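Xylooligosaccharide oxidase (Myceliophthora thermophila, PDB 5L6G) oxidises the C1 hydroxyl of xylooligosaccharides and related sugars to lactones with a bicovalently bound FAD, reducing molecular oxygen to hydrogen peroxide. Local coordinates at residues A[148-156]-A[168-179]; A[182-190]-A[217-228]. All blocks are in the same frame, centred on the assembly; numbering follows the deposited sequence.

Contact 1 (A[148-156]-A[168-179]); sequences RAFSHGTCP and GFGFSSHSHGLA. With FAD (flavin-adenine dinucleotide), chain D; XYP (beta-D-xylopyranose), chain H.
Ser151 points its side chain into the turn at Gly177, where the chain leaves helical angles with positive phi. With OG anti to the backbone N (chi1 -166°), the hydroxyl reaches Gly177 O and donates to it at 2.6 Å. Ser173 OG donates to the same Gly177 O at 2.9 Å; the two hydroxyls arrive from opposite faces of the carbonyl plane, so this buried oxygen is gripped twice. Ser173 OG in turn accepts a nearly straight bond from Gly170 N, 170° at the hydrogen. Between the segments, a water gives hydrogens to Ser151 OG and His152 O and accepts one from Ser172 N. A second water links His152 O to Phe171 N.

His152 fixes its own ring: ND1 donates to Gly153 O at 3.0 Å in the ring plane and on a carbonyl lone pair, while CD2 lies over one face of Phe150, toward its rim. Two residues on, Thr154 spreads its two branches. CG2, anti to the carbonyl carbon, meets Phe171 CD2 obliquely at 3.5 Å; OG1, between the backbone N and the carbonyl carbon (chi1 72°), shares a 2.7 Å hydrogen bond with O2 of the bound xylose. Backbone atoms hold the flavin: FAD N3 donates to Phe169 O at 2.6 Å, Phe169 N to FAD O2 and Thr154 N to FAD O4. The Cys155 side chain adds a covalent SG-C6 bond, half of the bicovalent link completed by His94. Helix 135-146 packs on Phe150 and His152, helix 160-165 touches His152 and Ala179, and strand 148-149 pairs with strand 219-229.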
loop_
_atom_site.group_PDB
_atom_site.type_symbol
_atom_site.label_atom_id
_atom_site.label_comp_id
_atom_site.label_asym_id
_atom_site.label_seq_id
_atom_site.Cartn_x
_atom_site.Cartn_y
_atom_site.Cartn_z
ATOM N N ARG A 148 -21.427 2.087 -4.796
ATOM C CA ARG A 148 -20.625 2.548 -3.681
ATOM C C ARG A 148 -19.173 2.295 -3.980
ATOM O O ARG A 148 -18.839 1.560 -4.915
ATOM C CB ARG A 148 -21.001 1.804 -2.398
ATOM C CG ARG A 148 -22.476 1.854 -2.056
ATOM C CD ARG A 148 -22.943 3.280 -1.813
ATOM N NE ARG A 148 -22.375 3.838 -0.586
ATOM C CZ ARG A 148 -22.835 4.920 0.040
ATOM N NH1 ARG A 148 -23.872 5.604 -0.442
ATOM N NH2 ARG A 148 -22.246 5.325 1.155
ATOM N N ALA A 149 -18.315 2.908 -3.172
ATOM C CA ALA A 149 -16.888 2.694 -3.252
ATOM C C ALA A 149 -16.255 3.050 -1.932
ATOM O O ALA A 149 -16.874 3.692 -1.085
ATOM C CB ALA A 149 -16.283 3.556 -4.350
ATOM N N PHE A 150 -15.010 2.616 -1.757
ATOM C CA PHE A 150 -14.143 3.268 -0.797
ATOM C C PHE A 150 -12.819 3.657 -1.458
ATOM O O PHE A 150 -12.587 3.344 -2.645
ATOM C CB PHE A 150 -14.001 2.513 0.534
ATOM C CG PHE A 150 -13.304 1.183 0.474
ATOM C CD1 PHE A 150 -11.926 1.091 0.554
ATOM C CD2 PHE A 150 -14.051 0.010 0.484
ATOM C CE1 PHE A 150 -11.298 -0.144 0.561
ATOM C CE2 PHE A 150 -13.431 -1.232 0.501
ATOM C CZ PHE A 150 -12.052 -1.306 0.544
ATOM N N SER A 151 -11.998 4.413 -0.741
ATOM C CA SER A 151 -10.748 4.889 -1.312
ATOM C C SER A 151 -9.653 3.827 -1.202
ATOM O O SER A 151 -9.310 3.406 -0.117
ATOM C CB SER A 151 -10.307 6.160 -0.592
ATOM O OG SER A 151 -9.290 6.813 -1.328
ATOM N N HIS A 152 -9.104 3.393 -2.336
ATOM C CA HIS A 152 -8.030 2.418 -2.319
ATOM C C HIS A 152 -7.087 2.594 -3.501
ATOM O O HIS A 152 -7.306 3.428 -4.373
ATOM C CB HIS A 152 -8.580 0.991 -2.263
ATOM C CG HIS A 152 -9.592 0.676 -3.324
ATOM N ND1 HIS A 152 -9.258 0.525 -4.654
ATOM C CD2 HIS A 152 -10.924 0.434 -3.240
ATOM C CE1 HIS A 152 -10.348 0.243 -5.349
ATOM N NE2 HIS A 152 -11.372 0.172 -4.513
ATOM N N GLY A 153 -6.039 1.777 -3.520
ATOM C CA GLY A 153 -5.015 1.849 -4.508
ATOM C C GLY A 153 -5.486 1.405 -5.873
ATOM O O GLY A 153 -6.595 0.926 -6.047
ATOM N N THR A 154 -4.612 1.599 -6.847
ATOM C CA THR A 154 -4.822 1.139 -8.191
ATOM C C THR A 154 -4.255 -0.267 -8.142
ATOM O O THR A 154 -3.424 -0.574 -7.290
ATOM C CB THR A 154 -3.979 1.959 -9.189
ATOM O OG1 THR A 154 -2.598 1.609 -9.040
ATOM C CG2 THR A 154 -4.121 3.479 -8.948
ATOM N N CYS A 155 -4.632 -1.127 -9.056
ATOM C CA CYS A 155 -4.042 -2.462 -9.046
ATOM C C CYS A 155 -5.108 -3.418 -8.533
ATOM O O CYS A 155 -5.225 -3.628 -7.327
ATOM C CB CYS A 155 -2.782 -2.576 -8.151
ATOM S SG CYS A 155 -1.218 -1.844 -8.732
ATOM N N PRO A 156 -5.859 -4.026 -9.455
ATOM C CA PRO A 156 -6.980 -4.913 -9.113
ATOM C C PRO A 156 -6.577 -6.130 -8.297
ATOM O O PRO A 156 -7.397 -6.653 -7.540
ATOM C CB PRO A 156 -7.503 -5.380 -10.466
ATOM C CG PRO A 156 -6.895 -4.476 -11.484
ATOM C CD PRO A 156 -5.646 -3.912 -10.906
ATOM N N GLY A 168 -2.757 2.732 2.002
ATOM C CA GLY A 168 -3.461 2.441 0.772
ATOM C C GLY A 168 -3.903 3.707 0.069
ATOM O O GLY A 168 -4.955 4.252 0.366
ATOM N N PHE A 169 -3.079 4.156 -0.872
ATOM C CA PHE A 169 -3.218 5.426 -1.547
ATOM C C PHE A 169 -3.543 5.177 -3.025
ATOM O O PHE A 169 -2.857 4.388 -3.704
ATOM C CB PHE A 169 -1.897 6.196 -1.468
ATOM C CG PHE A 169 -2.000 7.589 -2.001
ATOM C CD1 PHE A 169 -1.886 7.837 -3.376
ATOM C CD2 PHE A 169 -2.226 8.640 -1.148
ATOM C CE1 PHE A 169 -2.003 9.130 -3.870
ATOM C CE2 PHE A 169 -2.353 9.931 -1.638
ATOM C CZ PHE A 169 -2.251 10.169 -2.999
ATOM N N GLY A 170 -4.554 5.885 -3.528
ATOM C CA GLY A 170 -4.901 5.808 -4.914
ATOM C C GLY A 170 -5.494 7.092 -5.459
ATOM O O GLY A 170 -5.297 8.189 -4.909
ATOM N N PHE A 171 -6.201 6.938 -6.564
ATOM C CA PHE A 171 -6.734 8.070 -7.309
ATOM C C PHE A 171 -8.032 8.652 -6.756
ATOM O O PHE A 171 -8.708 9.463 -7.421
ATOM C CB PHE A 171 -6.864 7.690 -8.789
ATOM C CG PHE A 171 -5.586 7.860 -9.571
ATOM C CD1 PHE A 171 -5.080 9.121 -9.846
ATOM C CD2 PHE A 171 -4.889 6.766 -10.032
ATOM C CE1 PHE A 171 -3.908 9.286 -10.579
ATOM C CE2 PHE A 171 -3.721 6.922 -10.765
ATOM C CZ PHE A 171 -3.234 8.185 -11.040
ATOM N N SER A 172 -8.374 8.250 -5.535
ATOM C CA SER A 172 -9.419 8.889 -4.751
ATOM C C SER A 172 -8.902 9.439 -3.432
ATOM O O SER A 172 -9.677 9.978 -2.652
ATOM C CB SER A 172 -10.542 7.883 -4.447
ATOM O OG SER A 172 -11.202 7.537 -5.644
ATOM N N SER A 173 -7.598 9.339 -3.192
ATOM C CA SER A 173 -7.076 9.564 -1.859
ATOM C C SER A 173 -7.059 11.038 -1.484
ATOM O O SER A 173 -7.350 11.391 -0.345
ATOM C CB SER A 173 -5.689 8.949 -1.700
ATOM O OG SER A 173 -5.821 7.549 -1.566
ATOM N N HIS A 174 -6.704 11.904 -2.414
ATOM C CA HIS A 174 -6.847 13.324 -2.133
ATOM C C HIS A 174 -8.306 13.659 -1.754
ATOM O O HIS A 174 -8.555 14.431 -0.807
ATOM C CB HIS A 174 -6.414 14.171 -3.297
ATOM C CG HIS A 174 -6.190 15.596 -2.923
ATOM N ND1 HIS A 174 -6.991 16.619 -3.370
ATOM C CD2 HIS A 174 -5.275 16.160 -2.099
ATOM C CE1 HIS A 174 -6.558 17.761 -2.863
ATOM N NE2 HIS A 174 -5.522 17.506 -2.086
ATOM N N SER A 175 -9.260 13.089 -2.498
ATOM C CA SER A 175 -10.669 13.333 -2.230
ATOM C C SER A 175 -11.210 12.654 -0.970
ATOM O O SER A 175 -12.091 13.219 -0.304
ATOM C CB SER A 175 -11.522 12.897 -3.417
ATOM O OG SER A 175 -11.082 13.508 -4.607
ATOM N N HIS A 176 -10.720 11.445 -0.656
ATOM C CA HIS A 176 -11.385 10.568 0.316
ATOM C C HIS A 176 -10.470 9.800 1.283
ATOM O O HIS A 176 -10.947 9.037 2.124
ATOM C CB HIS A 176 -12.251 9.544 -0.445
ATOM C CG HIS A 176 -13.398 10.152 -1.192
ATOM N ND1 HIS A 176 -14.435 10.804 -0.566
ATOM C CD2 HIS A 176 -13.693 10.163 -2.510
ATOM C CE1 HIS A 176 -15.310 11.219 -1.468
ATOM N NE2 HIS A 176 -14.878 10.848 -2.660
ATOM N N GLY A 177 -9.168 10.006 1.199
ATOM C CA GLY A 177 -8.280 9.428 2.188
ATOM C C GLY A 177 -7.703 8.104 1.769
ATOM O O GLY A 177 -7.713 7.732 0.593
ATOM N N LEU A 178 -7.142 7.408 2.733
ATOM C CA LEU A 178 -6.458 6.158 2.458
ATOM C C LEU A 178 -7.449 5.022 2.647
ATOM O O LEU A 178 -8.487 5.214 3.264
ATOM C CB LEU A 178 -5.272 5.982 3.400
ATOM C CG LEU A 178 -4.191 7.058 3.336
ATOM C CD1 LEU A 178 -3.160 6.855 4.434
ATOM C CD2 LEU A 178 -3.541 7.064 1.965
ATOM N N ALA A 179 -7.117 3.838 2.142
ATOM C CA ALA A 179 -7.962 2.657 2.366
ATOM C C ALA A 179 -8.192 2.418 3.856
ATOM O O ALA A 179 -9.307 2.106 4.274
ATOM C CB ALA A 179 -7.340 1.429 1.716
HETATM P PA FAD D . 0.451 -9.467 1.204
HETATM O O1A FAD D . -0.536 -10.611 1.198
HETATM O O2A FAD D . 1.816 -9.757 0.667
HETATM O O5B FAD D . 0.483 -8.787 2.622
HETATM C C5B FAD D . 1.291 -7.651 2.940
HETATM C C4B FAD D . 1.501 -7.575 4.436
HETATM O O4B FAD D . 0.233 -7.455 5.085
HETATM C C3B FAD D . 2.155 -8.825 5.002
HETATM O O3B FAD D . 2.928 -8.476 6.130
HETATM C C2B FAD D . 0.981 -9.658 5.448
HETATM O O2B FAD D . 1.312 -10.636 6.427
HETATM C C1B FAD D . 0.033 -8.587 5.939
HETATM N N9A FAD D . -1.354 -9.051 5.855
HETATM C C8A FAD D . -2.013 -9.505 4.793
HETATM N N7A FAD D . -3.278 -9.857 5.127
HETATM C C5A FAD D . -3.393 -9.594 6.428
HETATM C C6A FAD D . -4.455 -9.760 7.417
HETATM N N6A FAD D . -5.631 -10.248 6.977
HETATM N N1A FAD D . -4.180 -9.416 8.693
HETATM C C2A FAD D . -3.005 -8.918 9.088
HETATM N N3A FAD D . -1.970 -8.737 8.216
HETATM C C4A FAD D . -2.135 -9.065 6.905
HETATM N N1 FAD D . -0.101 0.489 -2.688
HETATM C C2 FAD D . -0.707 1.715 -2.610
HETATM O O2 FAD D . -0.722 2.322 -1.503
HETATM N N3 FAD D . -1.317 2.258 -3.693
HETATM C C4 FAD D . -1.370 1.632 -4.893
HETATM O O4 FAD D . -1.932 2.125 -5.911
HETATM C C4X FAD D . -0.731 0.308 -5.056
HETATM N N5 FAD D . -0.731 -0.393 -6.226
HETATM C C5X FAD D . -0.154 -1.646 -6.356
HETATM C C6 FAD D . -0.185 -2.371 -7.554
HETATM C C7 FAD D . 0.433 -3.629 -7.630
HETATM C C7M FAD D . 0.395 -4.366 -8.946
HETATM C C8 FAD D . 1.090 -4.245 -6.425
HETATM C C8M FAD D . 1.703 -5.641 -6.459
HETATM C C9 FAD D . 1.095 -3.511 -5.243
HETATM C C9A FAD D . 0.516 -2.232 -5.161
HETATM N N10 FAD D . 0.535 -1.465 -3.965
HETATM C C10 FAD D . -0.068 -0.211 -3.852
HETATM C "C1'" FAD D . 1.174 -1.952 -2.748
HETATM C "C2'" FAD D . 0.223 -2.678 -1.851
HETATM O "O2'" FAD D . -0.555 -1.690 -1.170
HETATM C "C3'" FAD D . 1.078 -3.414 -0.836
HETATM O "O3'" FAD D . 1.994 -4.306 -1.482
HETATM C "C4'" FAD D . 0.152 -4.203 0.094
HETATM O "O4'" FAD D . 0.767 -4.298 1.387
HETATM C "C5'" FAD D . -0.130 -5.558 -0.504
HETATM O "O5'" FAD D . -1.258 -6.144 0.148
HETATM P P FAD D . -1.508 -7.684 -0.086
HETATM O O1P FAD D . -2.592 -8.192 0.811
HETATM O O2P FAD D . -1.650 -7.959 -1.549
HETATM O O3P FAD D . -0.060 -8.283 0.246
HETATM O O1 XYP H . 1.537 3.205 -6.642
HETATM C C1 XYP H . 1.284 2.091 -7.495
HETATM C C2 XYP H . 0.835 2.601 -8.863
HETATM C C3 XYP H . 0.745 1.464 -9.873
HETATM C C4 XYP H . 2.052 0.677 -9.897
HETATM C C5 XYP H . 2.445 0.226 -8.484
HETATM O O2 XYP H . -0.446 3.210 -8.705
HETATM O O3 XYP H . 0.376 1.964 -11.170
HETATM O O4 XYP H . 1.897 -0.504 -10.693
HETATM O O5 XYP H . 2.472 1.320 -7.572
HETATM O O HOH W 1 -7.808 5.982 -3.766
HETATM O O HOH W 2 -7.415 4.398 -7.059
#

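Contact 2 (A[182-190]-A[217-228]). With FAD (flavin-adenine dinucleotide), chain D.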
loop_
_atom_site.group_PDB
_atom_site.type_symbol
_atom_site.label_atom_id
_atom_site.label_comp_id
_atom_site.label_asym_id
_atom_site.label_seq_id
_atom_site.Cartn_x
_atom_site.Cartn_y
_atom_site.Cartn_z
ATOM N N TRP A 182 -11.177 3.933 5.703
ATOM C CA TRP A 182 -12.542 3.463 5.479
ATOM C C TRP A 182 -12.863 2.235 6.322
ATOM O O TRP A 182 -14.008 1.777 6.351
ATOM C CB TRP A 182 -12.759 3.257 3.981
ATOM C CG TRP A 182 -12.718 4.558 3.378
ATOM C CD1 TRP A 182 -11.622 5.223 2.966
ATOM C CD2 TRP A 182 -13.817 5.450 3.233
ATOM N NE1 TRP A 182 -11.960 6.480 2.553
ATOM C CE2 TRP A 182 -13.311 6.642 2.695
ATOM C CE3 TRP A 182 -15.190 5.354 3.505
ATOM C CZ2 TRP A 182 -14.122 7.724 2.396
ATOM C CZ3 TRP A 182 -15.990 6.430 3.211
ATOM C CH2 TRP A 182 -15.456 7.602 2.666
ATOM N N ILE A 183 -11.873 1.736 7.056
ATOM C CA ILE A 183 -12.126 0.640 7.971
ATOM C C ILE A 183 -12.951 1.168 9.144
ATOM O O ILE A 183 -12.565 2.142 9.804
ATOM C CB ILE A 183 -10.833 0.002 8.501
ATOM C CG1 ILE A 183 -10.010 -0.568 7.344
ATOM C CG2 ILE A 183 -11.192 -1.078 9.517
ATOM C CD1 ILE A 183 -8.627 -1.052 7.755
ATOM N N THR A 184 -14.096 0.543 9.395
ATOM C CA THR A 184 -14.897 0.892 10.570
ATOM C C THR A 184 -14.768 -0.154 11.684
ATOM O O THR A 184 -14.935 0.171 12.856
ATOM C CB THR A 184 -16.379 1.143 10.212
ATOM O OG1 THR A 184 -17.065 1.652 11.359
ATOM C CG2 THR A 184 -17.057 -0.112 9.768
ATOM N N SER A 185 -14.495 -1.399 11.321
ATOM C CA SER A 185 -14.198 -2.425 12.312
ATOM C C SER A 185 -13.491 -3.609 11.660
ATOM O O SER A 185 -13.504 -3.769 10.442
ATOM C CB SER A 185 -15.467 -2.885 13.046
ATOM O OG SER A 185 -16.302 -3.655 12.198
ATOM N N ALA A 186 -12.878 -4.438 12.491
ATOM C CA ALA A 186 -12.182 -5.620 12.017
ATOM C C ALA A 186 -12.305 -6.706 13.069
ATOM O O ALA A 186 -12.209 -6.416 14.260
ATOM C CB ALA A 186 -10.715 -5.321 11.781
ATOM N N ASP A 187 -12.512 -7.939 12.624
ATOM C CA ASP A 187 -12.406 -9.090 13.500
ATOM C C ASP A 187 -11.004 -9.642 13.356
ATOM O O ASP A 187 -10.511 -9.802 12.238
ATOM C CB ASP A 187 -13.420 -10.155 13.131
ATOM C CG ASP A 187 -14.856 -9.672 13.255
ATOM O OD1 ASP A 187 -15.133 -8.741 14.044
ATOM O OD2 ASP A 187 -15.694 -10.209 12.526
ATOM N N VAL A 188 -10.353 -9.920 14.476
ATOM C CA VAL A 188 -8.957 -10.263 14.478
ATOM C C VAL A 188 -8.709 -11.528 15.267
ATOM O O VAL A 188 -9.267 -11.704 16.353
ATOM C CB VAL A 188 -8.110 -9.125 15.112
ATOM C CG1 VAL A 188 -6.622 -9.362 14.869
ATOM C CG2 VAL A 188 -8.564 -7.771 14.570
ATOM N N VAL A 189 -7.883 -12.395 14.703
ATOM C CA VAL A 189 -7.375 -13.580 15.395
ATOM C C VAL A 189 -6.023 -13.212 15.980
ATOM O O VAL A 189 -5.085 -12.905 15.241
ATOM C CB VAL A 189 -7.188 -14.757 14.422
ATOM C CG1 VAL A 189 -6.642 -15.991 15.140
ATOM C CG2 VAL A 189 -8.523 -15.066 13.755
ATOM N N LEU A 190 -5.925 -13.236 17.296
ATOM C CA LEU A 190 -4.676 -12.910 17.981
ATOM C C LEU A 190 -3.717 -14.097 18.021
ATOM O O LEU A 190 -4.089 -15.216 17.698
ATOM C CB LEU A 190 -4.976 -12.432 19.401
ATOM C CG LEU A 190 -5.923 -11.243 19.509
ATOM C CD1 LEU A 190 -6.157 -10.891 20.977
ATOM C CD2 LEU A 190 -5.391 -10.044 18.776
ATOM N N PHE A 217 -0.077 -7.404 14.498
ATOM C CA PHE A 217 -0.910 -7.613 15.683
ATOM C C PHE A 217 -1.884 -8.773 15.687
ATOM O O PHE A 217 -2.474 -9.050 16.720
ATOM C CB PHE A 217 -1.629 -6.312 16.021
ATOM C CG PHE A 217 -0.684 -5.186 16.226
ATOM C CD1 PHE A 217 -0.003 -5.062 17.415
ATOM C CD2 PHE A 217 -0.395 -4.310 15.198
ATOM C CE1 PHE A 217 0.914 -4.048 17.607
ATOM C CE2 PHE A 217 0.517 -3.294 15.385
ATOM C CZ PHE A 217 1.160 -3.151 16.593
ATOM N N GLY A 218 -2.022 -9.473 14.565
ATOM C CA GLY A 218 -2.964 -10.577 14.470
ATOM C C GLY A 218 -3.320 -10.767 13.017
ATOM O O GLY A 218 -2.778 -10.090 12.158
ATOM N N ILE A 219 -4.184 -11.721 12.731
ATOM C CA ILE A 219 -4.684 -11.887 11.382
ATOM C C ILE A 219 -6.093 -11.350 11.384
ATOM O O ILE A 219 -6.948 -11.846 12.108
ATOM C CB ILE A 219 -4.656 -13.367 10.959
ATOM C CG1 ILE A 219 -3.212 -13.877 10.980
ATOM C CG2 ILE A 219 -5.265 -13.529 9.578
ATOM C CD1 ILE A 219 -3.056 -15.289 10.472
ATOM N N VAL A 220 -6.320 -10.303 10.614
ATOM C CA VAL A 220 -7.670 -9.780 10.425
ATOM C C VAL A 220 -8.445 -10.805 9.604
ATOM O O VAL A 220 -8.024 -11.185 8.509
ATOM C CB VAL A 220 -7.641 -8.425 9.716
ATOM C CG1 VAL A 220 -9.049 -7.967 9.397
ATOM C CG2 VAL A 220 -6.949 -7.404 10.587
ATOM N N ALA A 221 -9.543 -11.285 10.173
ATOM C CA ALA A 221 -10.363 -12.319 9.557
ATOM C C ALA A 221 -11.588 -11.765 8.866
ATOM O O ALA A 221 -12.202 -12.460 8.066
ATOM C CB ALA A 221 -10.782 -13.351 10.603
ATOM N N SER A 222 -11.953 -10.527 9.172
ATOM C CA SER A 222 -13.039 -9.866 8.490
ATOM C C SER A 222 -12.851 -8.387 8.689
ATOM O O SER A 222 -12.441 -7.962 9.778
ATOM C CB SER A 222 -14.396 -10.299 9.033
ATOM O OG SER A 222 -15.443 -9.719 8.260
ATOM N N PHE A 223 -13.094 -7.622 7.618
ATOM C CA PHE A 223 -13.135 -6.164 7.657
ATOM C C PHE A 223 -14.563 -5.689 7.474
ATOM O O PHE A 223 -15.318 -6.295 6.729
ATOM C CB PHE A 223 -12.357 -5.549 6.471
ATOM C CG PHE A 223 -10.882 -5.743 6.530
ATOM C CD1 PHE A 223 -10.303 -6.890 6.022
ATOM C CD2 PHE A 223 -10.056 -4.780 7.091
ATOM C CE1 PHE A 223 -8.933 -7.067 6.068
ATOM C CE2 PHE A 223 -8.680 -4.951 7.137
ATOM C CZ PHE A 223 -8.109 -6.095 6.625
ATOM N N ARG A 224 -14.919 -4.581 8.121
ATOM C CA ARG A 224 -16.081 -3.794 7.695
ATOM C C ARG A 224 -15.577 -2.463 7.232
ATOM O O ARG A 224 -14.787 -1.808 7.926
ATOM C CB ARG A 224 -17.099 -3.541 8.805
ATOM C CG ARG A 224 -18.264 -4.491 8.807
ATOM C CD ARG A 224 -17.824 -5.834 9.294
ATOM N NE ARG A 224 -16.977 -5.704 10.470
ATOM C CZ ARG A 224 -16.290 -6.708 11.015
ATOM N NH1 ARG A 224 -16.395 -7.949 10.520
ATOM N NH2 ARG A 224 -15.541 -6.463 12.093
ATOM N N PHE A 225 -16.039 -2.063 6.060
ATOM C CA PHE A 225 -15.649 -0.809 5.476
ATOM C C PHE A 225 -16.882 0.054 5.322
ATOM O O PHE A 225 -17.901 -0.397 4.806
ATOM C CB PHE A 225 -15.039 -1.041 4.090
ATOM C CG PHE A 225 -13.605 -1.498 4.119
ATOM C CD1 PHE A 225 -12.565 -0.576 4.132
ATOM C CD2 PHE A 225 -13.301 -2.834 4.098
ATOM C CE1 PHE A 225 -11.238 -0.992 4.150
ATOM C CE2 PHE A 225 -11.989 -3.261 4.123
ATOM C CZ PHE A 225 -10.951 -2.340 4.146
ATOM N N LYS A 226 -16.778 1.301 5.758
ATOM C CA LYS A 226 -17.688 2.336 5.293
ATOM C C LYS A 226 -17.433 2.584 3.799
ATOM O O LYS A 226 -16.371 2.238 3.252
ATOM C CB LYS A 226 -17.474 3.627 6.079
ATOM C CG LYS A 226 -18.156 3.620 7.434
ATOM C CD LYS A 226 -17.717 4.791 8.317
ATOM C CE LYS A 226 -18.568 4.849 9.586
ATOM N NZ LYS A 226 -17.985 5.757 10.633
ATOM N N THR A 227 -18.414 3.207 3.151
ATOM C CA THR A 227 -18.290 3.529 1.747
ATOM C C THR A 227 -18.827 4.927 1.484
ATOM O O THR A 227 -19.601 5.456 2.277
ATOM C CB THR A 227 -19.076 2.536 0.869
ATOM O OG1 THR A 227 -20.488 2.650 1.137
ATOM C CG2 THR A 227 -18.615 1.125 1.104
ATOM N N PHE A 228 -18.446 5.484 0.348
ATOM C CA PHE A 228 -19.074 6.699 -0.169
ATOM C C PHE A 228 -19.841 6.343 -1.436
ATOM O O PHE A 228 -19.595 5.303 -2.039
ATOM C CB PHE A 228 -18.056 7.814 -0.417
ATOM C CG PHE A 228 -16.943 7.451 -1.369
ATOM C CD1 PHE A 228 -17.088 7.632 -2.738
ATOM C CD2 PHE A 228 -15.715 6.977 -0.885
ATOM C CE1 PHE A 228 -16.048 7.328 -3.608
ATOM C CE2 PHE A 228 -14.677 6.664 -1.744
ATOM C CZ PHE A 228 -14.845 6.831 -3.114
HETATM P PA FAD D . 0.451 -9.467 1.204
HETATM O O1A FAD D . -0.536 -10.611 1.198
HETATM O O2A FAD D . 1.816 -9.757 0.667
HETATM O O5B FAD D . 0.483 -8.787 2.622
HETATM C C5B FAD D . 1.291 -7.651 2.940
HETATM C C4B FAD D . 1.501 -7.575 4.436
HETATM O O4B FAD D . 0.233 -7.455 5.085
HETATM C C3B FAD D . 2.155 -8.825 5.002
HETATM O O3B FAD D . 2.928 -8.476 6.130
HETATM C C2B FAD D . 0.981 -9.658 5.448
HETATM O O2B FAD D . 1.312 -10.636 6.427
HETATM C C1B FAD D . 0.033 -8.587 5.939
HETATM N N9A FAD D . -1.354 -9.051 5.855
HETATM C C8A FAD D . -2.013 -9.505 4.793
HETATM N N7A FAD D . -3.278 -9.857 5.127
HETATM C C5A FAD D . -3.393 -9.594 6.428
HETATM C C6A FAD D . -4.455 -9.760 7.417
HETATM N N6A FAD D . -5.631 -10.248 6.977
HETATM N N1A FAD D . -4.180 -9.416 8.693
HETATM C C2A FAD D . -3.005 -8.918 9.088
HETATM N N3A FAD D . -1.970 -8.737 8.216
HETATM C C4A FAD D . -2.135 -9.065 6.905
HETATM N N1 FAD D . -0.101 0.489 -2.688
HETATM C C2 FAD D . -0.707 1.715 -2.610
HETATM O O2 FAD D . -0.722 2.322 -1.503
HETATM N N3 FAD D . -1.317 2.258 -3.693
HETATM C C4 FAD D . -1.370 1.632 -4.893
HETATM O O4 FAD D . -1.932 2.125 -5.911
HETATM C C4X FAD D . -0.731 0.308 -5.056
HETATM N N5 FAD D . -0.731 -0.393 -6.226
HETATM C C5X FAD D . -0.154 -1.646 -6.356
HETATM C C6 FAD D . -0.185 -2.371 -7.554
HETATM C C7 FAD D . 0.433 -3.629 -7.630
HETATM C C7M FAD D . 0.395 -4.366 -8.946
HETATM C C8 FAD D . 1.090 -4.245 -6.425
HETATM C C8M FAD D . 1.703 -5.641 -6.459
HETATM C C9 FAD D . 1.095 -3.511 -5.243
HETATM C C9A FAD D . 0.516 -2.232 -5.161
HETATM N N10 FAD D . 0.535 -1.465 -3.965
HETATM C C10 FAD D . -0.068 -0.211 -3.852
HETATM C "C1'" FAD D . 1.174 -1.952 -2.748
HETATM C "C2'" FAD D . 0.223 -2.678 -1.851
HETATM O "O2'" FAD D . -0.555 -1.690 -1.170
HETATM C "C3'" FAD D . 1.078 -3.414 -0.836
HETATM O "O3'" FAD D . 1.994 -4.306 -1.482
HETATM C "C4'" FAD D . 0.152 -4.203 0.094
HETATM O "O4'" FAD D . 0.767 -4.298 1.387
HETATM C "C5'" FAD D . -0.130 -5.558 -0.504
HETATM O "O5'" FAD D . -1.258 -6.144 0.148
HETATM P P FAD D . -1.508 -7.684 -0.086
HETATM O O1P FAD D . -2.592 -8.192 0.811
HETATM O O2P FAD D . -1.650 -7.959 -1.549
HETATM O O3P FAD D . -0.060 -8.283 0.246
HETATM O O HOH W 3 -15.820 4.556 11.637
#
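Ser185 and Arg224 face each other in the PCMH-type FAD-binding domain, where strands 183-189 and 219-225 pair antiparallel, the N-to-C directions of these short segments 141° apart. Two classic beta bulges shift the register: Thr184 and Ser185 both face Arg224, and Ala221 and Ser222 both face Asp187.

Arg224 can be followed outward. CB lies 3.6 Å from Thr184 CG2, and bends at chi2 and chi3 fold the chain back so that CG and CD stay beside Ser185 OG. NE then donates to that hydroxyl at 2.8 Å and NH2 does so at 2.9 Å, with OG in the guanidinium plane. NH2 also reaches Asp187 OD1 at 3.0 Å in a salt bridge whose two hydrogen bonds, NH2 to OD1 and NH1 to OD2, are both weak; carboxylate and guanidinium planes are 46° apart. Asp187 OD1 is also hydrogen-bonded to Thr197 OG1.

On the other face, Ile183 CG1 presses obliquely on Phe225 CE1 at 3.4 Å. Near the strand ends, Phe228 turns its edge to the face of Trp182. The bulged strand also binds the adenine: Val220 N donates to FAD N1A, and FAD N6A donates to Val220 O, each at 3.0 Å.

How the contacts relate
Contacts 1 and 2 lie in series along the chain, their centres about 17 Å apart, and hold opposite ends of one FAD: segments 148-156 and 168-179 take the isoalloxazine beside the xylose, whereas 217-228 takes the adenine. They also touch directly. Ala149 O probably accepts a hydrogen bond from Phe228 N at 2.8 Å, where strand 148-149 joins strand 219-229 in one sheet, and His176 O probably accepts one from Trp182 NE1, also at 2.8 Å. Ring stacks of Phe150 with Phe225 and of His176 with Phe228 lie along the same seam. Of the two, contact 1 alone holds an experimental substrate-binding residue, Thr154.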